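Local coordinates for protein N-methyltransferase (Streptoalloteichus sp. ATCC 53650, PDB 5BSZ) that probably transfers a methyl group from S-adenosylmethionine to the amino group of a nucleotide-linked deoxysugar, a likely step towards the kedarcidin sugar, at residues R49-V54 and A110-T115; F155-I160 and S178-D183; P148-G153 and V233-R238. One frame throughout, in Å; residues are numbered along the deposited sequence.

Contact 1: R49-V54 and A110-T115; sequences RSLLDV and AVCCLT. With SAH (S-adenosyl-L-homocysteine), chain B.
Leu51 to Asp53 pair with Ala110 to Cys112 as parallel neighbours in the middle of the seven-stranded mixed sheet, the Rossmann-like core of an S-adenosylmethionine-dependent methyltransferase. The axes of the short strands approach to 4.7 Å, with their directions 18° apart. The backbone ladder alternates: Leu52 N donates to Ala110 O, Leu52 O accepts from Cys112 N, and Val54 N closes on Cys112 O at 2.8 Å, almost straight at 176°. On the face of Leu51 and Asp53, the two methyl branches of Leu51 divide their partners, CD1 meeting Ala110 CB and CD2 lying 4.0 Å from Cys112 SG. The sulfur is turned between its own backbone N and carbonyl carbon (chi1 62°), which brings SG to 3.4 Å from Asp53 OD1. Helices 30-44 and 60-65 cover this face, through Val37 and Leu62 on Leu51. On the face of Leu52 and Val111, the Val54 and Val111 side chains cross obliquely, CG2 of Val54 touching CG1 of Val111 at 3.9 Å, and Met99 of the cofactor site touches Val54 beyond. The carboxy ends of both strands point at S-adenosyl-L-homocysteine, whose amino nitrogen makes a weak hydrogen bond to Leu114 O. Where the strands part, one water bridges them: it donates towards Asp53 OD1 and Val54 O, though these compete with other acceptors for its protons, and it accepts from Leu114 N at 2.7 Å.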
loop_
_atom_site.group_PDB
_atom_site.type_symbol
_atom_site.label_atom_id
_atom_site.label_comp_id
_atom_site.label_asym_id
_atom_site.label_seq_id
_atom_site.Cartn_x
_atom_site.Cartn_y
_atom_site.Cartn_z
ATOM N N ARG A 49 0.818 7.224 -48.882
ATOM C CA ARG A 49 0.437 5.810 -48.636
ATOM C C ARG A 49 1.219 5.103 -47.543
ATOM O O ARG A 49 0.908 3.968 -47.178
ATOM C CB ARG A 49 0.501 4.964 -49.913
ATOM C CG ARG A 49 1.878 4.798 -50.513
ATOM C CD ARG A 49 1.953 3.891 -51.754
ATOM N NE ARG A 49 1.292 2.580 -51.707
ATOM C CZ ARG A 49 1.779 1.401 -51.312
ATOM N NH1 ARG A 49 0.975 0.343 -51.413
ATOM N NH2 ARG A 49 3.004 1.207 -50.792
ATOM N N SER A 50 2.256 5.768 -47.044
ATOM C CA SER A 50 3.066 5.243 -45.974
ATOM C C SER A 50 2.999 6.173 -44.757
ATOM O O SER A 50 2.953 7.393 -44.896
ATOM C CB SER A 50 4.523 5.066 -46.386
ATOM O OG SER A 50 5.140 6.279 -46.697
ATOM N N LEU A 51 2.994 5.544 -43.586
ATOM C CA LEU A 51 2.781 6.286 -42.313
ATOM C C LEU A 51 3.514 5.602 -41.165
ATOM O O LEU A 51 3.461 4.362 -41.000
ATOM C CB LEU A 51 1.292 6.379 -41.995
ATOM C CG LEU A 51 0.954 7.158 -40.698
ATOM C CD1 LEU A 51 -0.291 7.988 -40.881
ATOM C CD2 LEU A 51 0.786 6.230 -39.524
ATOM N N LEU A 52 4.192 6.420 -40.363
ATOM C CA LEU A 52 4.746 5.985 -39.090
ATOM C C LEU A 52 4.063 6.640 -37.869
ATOM O O LEU A 52 3.917 7.852 -37.836
ATOM C CB LEU A 52 6.222 6.321 -39.078
ATOM C CG LEU A 52 6.921 6.147 -37.727
ATOM C CD1 LEU A 52 7.140 4.682 -37.403
ATOM C CD2 LEU A 52 8.216 6.882 -37.558
ATOM N N ASP A 53 3.557 5.818 -36.949
ATOM C CA ASP A 53 2.937 6.282 -35.695
ATOM C C ASP A 53 3.905 6.062 -34.528
ATOM O O ASP A 53 4.271 4.931 -34.153
ATOM C CB ASP A 53 1.581 5.616 -35.474
ATOM C CG ASP A 53 0.827 6.142 -34.235
ATOM O OD1 ASP A 53 1.089 7.309 -33.850
ATOM O OD2 ASP A 53 -0.013 5.377 -33.684
ATOM N N VAL A 54 4.351 7.184 -33.967
ATOM C CA VAL A 54 5.386 7.244 -32.937
ATOM C C VAL A 54 4.737 7.298 -31.543
ATOM O O VAL A 54 3.895 8.150 -31.285
ATOM C CB VAL A 54 6.300 8.461 -33.134
ATOM C CG1 VAL A 54 7.338 8.545 -32.037
ATOM C CG2 VAL A 54 6.950 8.403 -34.514
ATOM N N ALA A 110 3.921 10.266 -44.189
ATOM C CA ALA A 110 3.422 10.947 -42.959
ATOM C C ALA A 110 4.012 10.330 -41.688
ATOM O O ALA A 110 4.265 9.108 -41.605
ATOM C CB ALA A 110 1.924 10.816 -42.885
ATOM N N VAL A 111 4.228 11.182 -40.693
ATOM C CA VAL A 111 4.604 10.723 -39.342
ATOM C C VAL A 111 3.606 11.361 -38.341
ATOM O O VAL A 111 3.333 12.586 -38.362
ATOM C CB VAL A 111 6.065 11.085 -39.016
ATOM C CG1 VAL A 111 6.450 10.717 -37.582
ATOM C CG2 VAL A 111 7.078 10.407 -39.961
ATOM N N CYS A 112 3.063 10.543 -37.445
ATOM C CA CYS A 112 2.207 11.117 -36.412
ATOM C C CYS A 112 2.633 10.711 -35.010
ATOM O O CYS A 112 3.299 9.681 -34.782
ATOM C CB CYS A 112 0.728 10.822 -36.685
ATOM S SG CYS A 112 0.299 9.065 -36.692
ATOM N N CYS A 113 2.238 11.538 -34.047
ATOM C CA CYS A 113 2.397 11.197 -32.645
ATOM C C CYS A 113 1.140 11.701 -31.927
ATOM O O CYS A 113 0.876 12.917 -31.924
ATOM C CB CYS A 113 3.642 11.910 -32.147
ATOM S SG CYS A 113 4.040 11.565 -30.413
ATOM N N LEU A 114 0.364 10.779 -31.384
ATOM C CA LEU A 114 -1.016 11.077 -31.047
ATOM C C LEU A 114 -1.269 11.110 -29.535
ATOM O O LEU A 114 -0.473 10.594 -28.760
ATOM C CB LEU A 114 -1.930 10.048 -31.701
ATOM C CG LEU A 114 -1.863 10.032 -33.225
ATOM C CD1 LEU A 114 -2.787 8.967 -33.774
ATOM C CD2 LEU A 114 -2.231 11.383 -33.812
ATOM N N THR A 115 -2.424 11.665 -29.174
ATOM C CA THR A 115 -2.945 11.753 -27.819
ATOM C C THR A 115 -1.999 12.338 -26.792
ATOM O O THR A 115 -1.945 11.898 -25.660
ATOM C CB THR A 115 -3.507 10.396 -27.372
ATOM O OG1 THR A 115 -2.448 9.454 -27.248
ATOM C CG2 THR A 115 -4.333 9.898 -28.428
HETATM N N SAH B . -0.377 7.238 -29.191
HETATM C CA SAH B . -1.003 6.168 -28.326
HETATM C CB SAH B . -0.277 5.926 -26.985
HETATM C CG SAH B . -0.824 6.440 -25.676
HETATM S SD SAH B . 0.058 6.079 -24.195
HETATM C C SAH B . -2.459 6.521 -28.272
HETATM O O SAH B . -2.930 7.575 -28.679
HETATM O OXT SAH B . -3.236 5.674 -27.949
HETATM C "C5'" SAH B . 1.670 6.787 -24.397
HETATM C "C4'" SAH B . 2.626 5.735 -24.993
HETATM O "O4'" SAH B . 3.925 6.309 -25.228
HETATM C "C3'" SAH B . 2.894 4.566 -24.050
HETATM O "O3'" SAH B . 2.530 3.374 -24.740
HETATM C "C2'" SAH B . 4.386 4.535 -23.760
HETATM O "O2'" SAH B . 4.921 3.188 -23.713
HETATM C "C1'" SAH B . 4.928 5.361 -24.898
HETATM N N9 SAH B . 6.194 6.063 -24.618
HETATM C C8 SAH B . 6.551 6.719 -23.473
HETATM N N7 SAH B . 7.803 7.217 -23.588
HETATM C C5 SAH B . 8.255 6.835 -24.810
HETATM C C6 SAH B . 9.505 7.016 -25.545
HETATM N N6 SAH B . 10.463 7.721 -24.915
HETATM N N1 SAH B . 9.571 6.501 -26.794
HETATM C C2 SAH B . 8.585 5.785 -27.344
HETATM N N3 SAH B . 7.401 5.572 -26.743
HETATM C C4 SAH B . 7.195 6.073 -25.501
HETATM O O HOH W 1 1.158 8.160 -31.447
#

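Contact 2: F155-I160 and S178-D183; sequences FLDGHI and SHRIGD. With THM (thymidine), chain G.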
loop_
_atom_site.group_PDB
_atom_site.type_symbol
_atom_site.label_atom_id
_atom_site.label_comp_id
_atom_site.label_asym_id
_atom_site.label_seq_id
_atom_site.Cartn_x
_atom_site.Cartn_y
_atom_site.Cartn_z
ATOM N N PHE A 155 -4.893 23.787 -19.930
ATOM C CA PHE A 155 -5.033 22.712 -18.957
ATOM C C PHE A 155 -6.045 23.138 -17.905
ATOM O O PHE A 155 -5.995 24.261 -17.432
ATOM C CB PHE A 155 -3.697 22.383 -18.315
ATOM C CG PHE A 155 -3.782 21.303 -17.276
ATOM C CD1 PHE A 155 -3.933 19.968 -17.665
ATOM C CD2 PHE A 155 -3.814 21.615 -15.940
ATOM C CE1 PHE A 155 -4.075 18.965 -16.712
ATOM C CE2 PHE A 155 -3.902 20.610 -14.980
ATOM C CZ PHE A 155 -4.043 19.286 -15.363
ATOM N N LEU A 156 -6.942 22.227 -17.542
ATOM C CA LEU A 156 -8.012 22.529 -16.598
ATOM C C LEU A 156 -7.709 21.824 -15.310
ATOM O O LEU A 156 -7.584 20.638 -15.307
ATOM C CB LEU A 156 -9.357 22.017 -17.138
ATOM C CG LEU A 156 -9.787 22.791 -18.386
ATOM C CD1 LEU A 156 -11.109 22.221 -18.897
ATOM C CD2 LEU A 156 -9.804 24.323 -18.180
ATOM N N ASP A 157 -7.601 22.568 -14.223
ATOM C CA ASP A 157 -7.453 22.032 -12.880
ATOM C C ASP A 157 -8.783 21.371 -12.502
ATOM O O ASP A 157 -9.828 21.680 -13.063
ATOM C CB ASP A 157 -7.134 23.201 -11.934
ATOM C CG ASP A 157 -6.009 24.077 -12.482
ATOM O OD1 ASP A 157 -4.889 23.541 -12.528
ATOM O OD2 ASP A 157 -6.219 25.245 -12.919
ATOM N N GLY A 158 -8.722 20.417 -11.600
ATOM C CA GLY A 158 -9.916 19.766 -11.054
ATOM C C GLY A 158 -10.378 18.502 -11.761
ATOM O O GLY A 158 -11.473 18.024 -11.508
ATOM N N HIS A 159 -9.598 17.932 -12.671
ATOM C CA HIS A 159 -10.105 16.775 -13.369
ATOM C C HIS A 159 -10.091 15.528 -12.447
ATOM O O HIS A 159 -9.071 15.243 -11.829
ATOM C CB HIS A 159 -9.277 16.477 -14.591
ATOM C CG HIS A 159 -9.701 15.217 -15.296
ATOM N ND1 HIS A 159 -10.881 15.120 -15.999
ATOM C CD2 HIS A 159 -9.101 14.008 -15.407
ATOM C CE1 HIS A 159 -10.999 13.903 -16.504
ATOM N NE2 HIS A 159 -9.921 13.215 -16.172
ATOM N N ILE A 160 -11.202 14.795 -12.418
ATOM C CA ILE A 160 -11.330 13.522 -11.684
ATOM C C ILE A 160 -12.187 12.669 -12.560
ATOM O O ILE A 160 -13.177 13.151 -13.039
ATOM C CB ILE A 160 -12.046 13.667 -10.329
ATOM C CG1 ILE A 160 -11.157 14.481 -9.411
ATOM C CG2 ILE A 160 -12.361 12.281 -9.745
ATOM C CD1 ILE A 160 -11.812 15.116 -8.219
ATOM N N SER A 178 -5.891 14.570 -11.798
ATOM C CA SER A 178 -4.729 15.300 -12.337
ATOM C C SER A 178 -4.586 16.665 -11.670
ATOM O O SER A 178 -5.565 17.232 -11.205
ATOM C CB SER A 178 -4.790 15.368 -13.861
ATOM O OG SER A 178 -5.662 16.395 -14.328
ATOM N N HIS A 179 -3.366 17.168 -11.570
ATOM C CA HIS A 179 -3.125 18.508 -11.079
ATOM C C HIS A 179 -1.854 19.073 -11.687
ATOM O O HIS A 179 -0.972 18.353 -12.189
ATOM C CB HIS A 179 -3.045 18.594 -9.553
ATOM C CG HIS A 179 -1.822 17.994 -8.937
ATOM N ND1 HIS A 179 -1.682 16.635 -8.728
ATOM C CD2 HIS A 179 -0.731 18.574 -8.394
ATOM C CE1 HIS A 179 -0.527 16.412 -8.152
ATOM N NE2 HIS A 179 0.093 17.562 -7.984
ATOM N N ARG A 180 -1.767 20.385 -11.588
ATOM C CA ARG A 180 -0.735 21.146 -12.245
ATOM C C ARG A 180 0.370 21.360 -11.241
ATOM O O ARG A 180 0.118 21.643 -10.060
ATOM C CB ARG A 180 -1.398 22.464 -12.674
ATOM C CG ARG A 180 -0.475 23.490 -13.294
ATOM C CD ARG A 180 -1.115 24.895 -13.187
ATOM N NE ARG A 180 -2.497 24.971 -13.678
ATOM C CZ ARG A 180 -2.862 25.271 -14.925
ATOM N NH1 ARG A 180 -4.143 25.323 -15.239
ATOM N NH2 ARG A 180 -1.935 25.541 -15.844
ATOM N N ILE A 181 1.611 21.180 -11.672
ATOM C CA ILE A 181 2.793 21.596 -10.926
ATOM C C ILE A 181 3.764 22.350 -11.825
ATOM O O ILE A 181 4.349 21.774 -12.768
ATOM C CB ILE A 181 3.596 20.400 -10.400
ATOM C CG1 ILE A 181 2.731 19.472 -9.540
ATOM C CG2 ILE A 181 4.820 20.872 -9.609
ATOM C CD1 ILE A 181 3.428 18.130 -9.423
ATOM N N GLY A 182 3.966 23.635 -11.550
ATOM C CA GLY A 182 4.759 24.486 -12.459
ATOM C C GLY A 182 4.201 24.340 -13.884
ATOM O O GLY A 182 3.017 24.540 -14.084
ATOM N N ASP A 183 5.028 23.976 -14.862
ATOM C CA ASP A 183 4.549 23.711 -16.225
ATOM C C ASP A 183 4.417 22.205 -16.542
ATOM O O ASP A 183 4.582 21.814 -17.684
ATOM C CB ASP A 183 5.386 24.439 -17.291
ATOM C CG ASP A 183 6.797 23.862 -17.420
ATOM O OD1 ASP A 183 7.237 23.273 -16.426
ATOM O OD2 ASP A 183 7.500 23.961 -18.460
HETATM O "O5'" THM G . -8.685 13.597 -20.325
HETATM C "C5'" THM G . -8.730 14.251 -19.040
HETATM C "C4'" THM G . -7.598 15.274 -18.893
HETATM O "O4'" THM G . -7.956 16.257 -19.868
HETATM C "C3'" THM G . -7.491 16.029 -17.538
HETATM O "O3'" THM G . -6.187 15.884 -16.936
HETATM C "C2'" THM G . -7.802 17.518 -17.793
HETATM C "C1'" THM G . -7.739 17.564 -19.329
HETATM N N1 THM G . -8.548 18.518 -20.108
HETATM C C2 THM G . -7.926 19.781 -20.121
HETATM O O2 THM G . -6.894 19.878 -19.440
HETATM N N3 THM G . -8.410 20.827 -20.784
HETATM C C4 THM G . -9.509 20.709 -21.528
HETATM O O4 THM G . -9.957 21.710 -22.180
HETATM C C5 THM G . -10.166 19.386 -21.551
HETATM C C5M THM G . -11.412 19.333 -22.397
HETATM C C6 THM G . -9.646 18.304 -20.849
HETATM O O HOH W 2 -6.932 18.862 -13.691
HETATM O O HOH W 3 -4.315 21.790 -10.750
HETATM O O HOH W 4 -4.499 26.724 -11.848
HETATM O O HOH W 5 -6.415 19.784 -10.342
HETATM O O HOH W 6 -8.141 16.825 -9.726
#
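Phe155 and Ser178 meet in the packed part of this contact, at the thymidine site. The phenyl edge is turned to the serine, CZ to OG 3.5 Å, and the same hydroxyl shares a hydrogen bond of 2.7 Å with O3' of thymidine. The His159 imidazole lays one face against C3' and C5' of the sugar, while Leu156 N donates to O2 of the base. Ser178 N to His159 O is the backbone link between the segments.

Towards solvent, contact passes to charge and water. Arg180 grips Asp157 side-on, NE to OD1 at 3.0 Å and NH1 to OD2 at 3.1 Å. The planes stand 55° apart, so the bidentate salt bridge is twisted. A bend at chi3 (-51°) brings one guanidinium face against the phenyl edge at Phe155 CD2, the planes nearly perpendicular, and NH1 adds a weak bond to Phe155 O; NH2 goes on to Pro152 O. Two waters join the backbones, one between Gly158 N and Ser178 O, the other between His159 O and Ser178 O; a third links Asp157 OD1 to Arg180 N. Loop and strand 171-181 of the antiparallel four-stranded sheet thus form one wall of a nucleoside pocket, consistent with binding of a thymidine-nucleotide-linked sugar.

Contact 3: P148-G153 and V233-R238; sequences PWWSPG and VGQPRR. With THM (thymidine), chain G.
Gln235 is the first residue of 233-238 to touch the loop 148-153: its NE2 reaches Trp150 CZ2 at 3.7 Å, obliquely to the indole. The backbone then turns, Gln235 O accepting from Arg238 N, and Pro236 presents its carbonyl oxygen to the indole edge, O to Trp150 CH2 3.5 Å and in the ring plane.

Arg237 follows, its chain bent at chi2 and chi3, with CB near Trp150 CZ3. Its guanidinium approaches the ligand edge-on: NH1 donates to O4 of thymidine at 3.3 Å, nearly straight at 168°, consistent with recognition of the pyrimidine carbonyl. NH1 also donates to a water that bridges to Gly153 O. The two segments are the loop after strand 143-146 and the one between strands 225-230 and 240-245 of the Rossmann-like methyltransferase domain, and here they build the base end of the thymidine site.

Arg238 ends the walk, on the far side of Trp150 from the ligand. Thymidine lies over one face of Trp150, N3 above the ring centre, and the arginine takes the opposite face: CD sits 3.5 Å from the centroid of the six-membered ring as a CH-pi contact, and CZ is 4.7 Å from that of the five-membered ring, a cation-pi contact 24° off the normal. Were Trp150 replaced by alanine, the base would probably lose its stacking surface and the Arg238 chain the aromatic face it lies on. The guanidinium, 58° to the indole plane, lays its own face on Pro148 O, whose approach is at a poor angle for a hydrogen bond, CZ to O 3.0 Å. NH2 turns instead to Asp147, with which it forms a salt bridge, while NH1 comes to 3.7 Å from Trp149 CE3.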
loop_
_atom_site.group_PDB
_atom_site.type_symbol
_atom_site.label_atom_id
_atom_site.label_comp_id
_atom_site.label_asym_id
_atom_site.label_seq_id
_atom_site.Cartn_x
_atom_site.Cartn_y
_atom_site.Cartn_z
ATOM N N PRO A 148 -1.071 17.501 -29.797
ATOM C CA PRO A 148 -0.354 18.016 -28.648
ATOM C C PRO A 148 -1.083 17.690 -27.356
ATOM O O PRO A 148 -2.270 17.356 -27.375
ATOM C CB PRO A 148 -0.342 19.539 -28.899
ATOM C CG PRO A 148 -1.658 19.764 -29.533
ATOM C CD PRO A 148 -1.853 18.567 -30.446
ATOM N N TRP A 149 -0.357 17.725 -26.250
ATOM C CA TRP A 149 -1.011 17.744 -24.926
ATOM C C TRP A 149 -1.442 19.198 -24.690
ATOM O O TRP A 149 -1.180 20.088 -25.557
ATOM C CB TRP A 149 -0.010 17.254 -23.865
ATOM C CG TRP A 149 -0.569 17.187 -22.463
ATOM C CD1 TRP A 149 -0.065 17.836 -21.373
ATOM C CD2 TRP A 149 -1.737 16.493 -21.995
ATOM N NE1 TRP A 149 -0.827 17.580 -20.277
ATOM C CE2 TRP A 149 -1.870 16.767 -20.629
ATOM C CE3 TRP A 149 -2.670 15.653 -22.589
ATOM C CZ2 TRP A 149 -2.906 16.244 -19.852
ATOM C CZ3 TRP A 149 -3.687 15.116 -21.805
ATOM C CH2 TRP A 149 -3.816 15.444 -20.455
ATOM N N TRP A 150 -2.160 19.409 -23.578
ATOM C CA TRP A 150 -2.594 20.735 -23.141
ATOM C C TRP A 150 -1.457 21.708 -22.901
ATOM O O TRP A 150 -0.309 21.312 -22.695
ATOM C CB TRP A 150 -3.586 20.666 -21.958
ATOM C CG TRP A 150 -4.750 19.762 -22.250
ATOM C CD1 TRP A 150 -4.920 18.449 -21.823
ATOM C CD2 TRP A 150 -5.874 20.046 -23.087
ATOM N NE1 TRP A 150 -6.105 17.916 -22.340
ATOM C CE2 TRP A 150 -6.709 18.885 -23.102
ATOM C CE3 TRP A 150 -6.282 21.176 -23.821
ATOM C CZ2 TRP A 150 -7.896 18.837 -23.850
ATOM C CZ3 TRP A 150 -7.483 21.127 -24.530
ATOM C CH2 TRP A 150 -8.270 19.975 -24.537
ATOM N N SER A 151 -1.791 23.006 -23.012
ATOM C CA SER A 151 -0.856 24.106 -22.783
ATOM C C SER A 151 -1.109 24.676 -21.391
ATOM O O SER A 151 -2.160 24.432 -20.810
ATOM C CB SER A 151 -1.167 25.192 -23.840
ATOM O OG SER A 151 -0.639 24.773 -25.110
ATOM N N PRO A 152 -0.211 25.528 -20.889
ATOM C CA PRO A 152 -0.531 26.134 -19.590
ATOM C C PRO A 152 -1.885 26.802 -19.567
ATOM O O PRO A 152 -2.571 26.650 -18.557
ATOM C CB PRO A 152 0.595 27.148 -19.401
ATOM C CG PRO A 152 1.729 26.494 -20.070
ATOM C CD PRO A 152 1.160 25.850 -21.290
ATOM N N GLY A 153 -2.269 27.477 -20.663
ATOM C CA GLY A 153 -3.575 28.170 -20.771
ATOM C C GLY A 153 -4.789 27.276 -20.742
ATOM O O GLY A 153 -5.810 27.573 -20.088
ATOM N N VAL A 233 -9.578 20.327 -36.456
ATOM C CA VAL A 233 -9.377 18.907 -36.200
ATOM C C VAL A 233 -8.695 18.830 -34.849
ATOM O O VAL A 233 -8.289 19.857 -34.317
ATOM C CB VAL A 233 -8.434 18.269 -37.258
ATOM C CG1 VAL A 233 -9.216 17.898 -38.510
ATOM C CG2 VAL A 233 -7.275 19.210 -37.617
ATOM N N GLY A 234 -8.521 17.628 -34.315
ATOM C CA GLY A 234 -8.005 17.526 -32.935
ATOM C C GLY A 234 -9.079 17.892 -31.914
ATOM O O GLY A 234 -10.212 18.117 -32.293
ATOM N N GLN A 235 -8.739 17.877 -30.628
ATOM C CA GLN A 235 -9.674 18.191 -29.561
ATOM C C GLN A 235 -9.947 19.686 -29.548
ATOM O O GLN A 235 -9.079 20.506 -29.963
ATOM C CB GLN A 235 -9.117 17.698 -28.206
ATOM C CG GLN A 235 -8.834 16.193 -28.197
ATOM C CD GLN A 235 -8.716 15.542 -26.837
ATOM O OE1 GLN A 235 -8.047 14.493 -26.663
ATOM N NE2 GLN A 235 -9.399 16.121 -25.864
ATOM N N PRO A 236 -11.168 20.052 -29.126
ATOM C CA PRO A 236 -11.486 21.473 -28.954
ATOM C C PRO A 236 -10.502 22.161 -28.029
ATOM O O PRO A 236 -10.110 21.584 -27.023
ATOM C CB PRO A 236 -12.891 21.432 -28.330
ATOM C CG PRO A 236 -13.489 20.209 -28.933
ATOM C CD PRO A 236 -12.359 19.219 -28.913
ATOM N N ARG A 237 -10.080 23.350 -28.437
ATOM C CA ARG A 237 -9.215 24.253 -27.704
ATOM C C ARG A 237 -7.793 23.738 -27.746
ATOM O O ARG A 237 -6.879 24.368 -27.233
ATOM C CB ARG A 237 -9.658 24.460 -26.244
ATOM C CG ARG A 237 -11.145 24.666 -25.998
ATOM C CD ARG A 237 -11.352 25.565 -24.778
ATOM N NE ARG A 237 -10.735 24.971 -23.599
ATOM C CZ ARG A 237 -10.146 25.618 -22.593
ATOM N NH1 ARG A 237 -9.617 24.893 -21.617
ATOM N NH2 ARG A 237 -10.104 26.949 -22.521
ATOM N N ARG A 238 -7.531 22.597 -28.365
ATOM C CA ARG A 238 -6.115 22.403 -28.663
ATOM C C ARG A 238 -5.675 22.162 -30.067
ATOM O O ARG A 238 -4.581 22.545 -30.416
ATOM C CB ARG A 238 -5.409 21.403 -27.757
ATOM C CG ARG A 238 -6.008 20.055 -27.645
ATOM C CD ARG A 238 -5.132 19.245 -26.673
ATOM N NE ARG A 238 -5.178 17.877 -27.228
ATOM C CZ ARG A 238 -5.088 16.737 -26.565
ATOM N NH1 ARG A 238 -4.990 16.728 -25.248
ATOM N NH2 ARG A 238 -5.038 15.603 -27.265
HETATM O "O5'" THM G . -8.685 13.597 -20.325
HETATM C "C5'" THM G . -8.730 14.251 -19.040
HETATM C "C4'" THM G . -7.598 15.274 -18.893
HETATM O "O4'" THM G . -7.956 16.257 -19.868
HETATM C "C3'" THM G . -7.491 16.029 -17.538
HETATM O "O3'" THM G . -6.187 15.884 -16.936
HETATM C "C2'" THM G . -7.802 17.518 -17.793
HETATM C "C1'" THM G . -7.739 17.564 -19.329
HETATM N N1 THM G . -8.548 18.518 -20.108
HETATM C C2 THM G . -7.926 19.781 -20.121
HETATM O O2 THM G . -6.894 19.878 -19.440
HETATM N N3 THM G . -8.410 20.827 -20.784
HETATM C C4 THM G . -9.509 20.709 -21.528
HETATM O O4 THM G . -9.957 21.710 -22.180
HETATM C C5 THM G . -10.166 19.386 -21.551
HETATM C C5M THM G . -11.412 19.333 -22.397
HETATM C C6 THM G . -9.646 18.304 -20.849
HETATM O O HOH W 7 -8.379 27.047 -19.714
#

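Contact 1 comes first along the chain and closes before the other two open; contact 2 then falls between the two segments of contact 3. Contact 1 lies in the mixed sheet, whose strand 143-146 leads into the loop that gives both contact 3 and contact 2 their first segments, and contact 2 reaches the antiparallel four-stranded sheet. Centres of contacts 1 and 2 are about 28 Å apart, on opposite sides of the chain's centre, those of contacts 1 and 3 about 18 Å. Contacts 2 and 3, about 14 Å between centres, touch and share thymidine. The Arg238 side chain comes within about 8 Å of bound S-adenosyl-L-homocysteine, consistent with a substrate sugar being held near the cofactor.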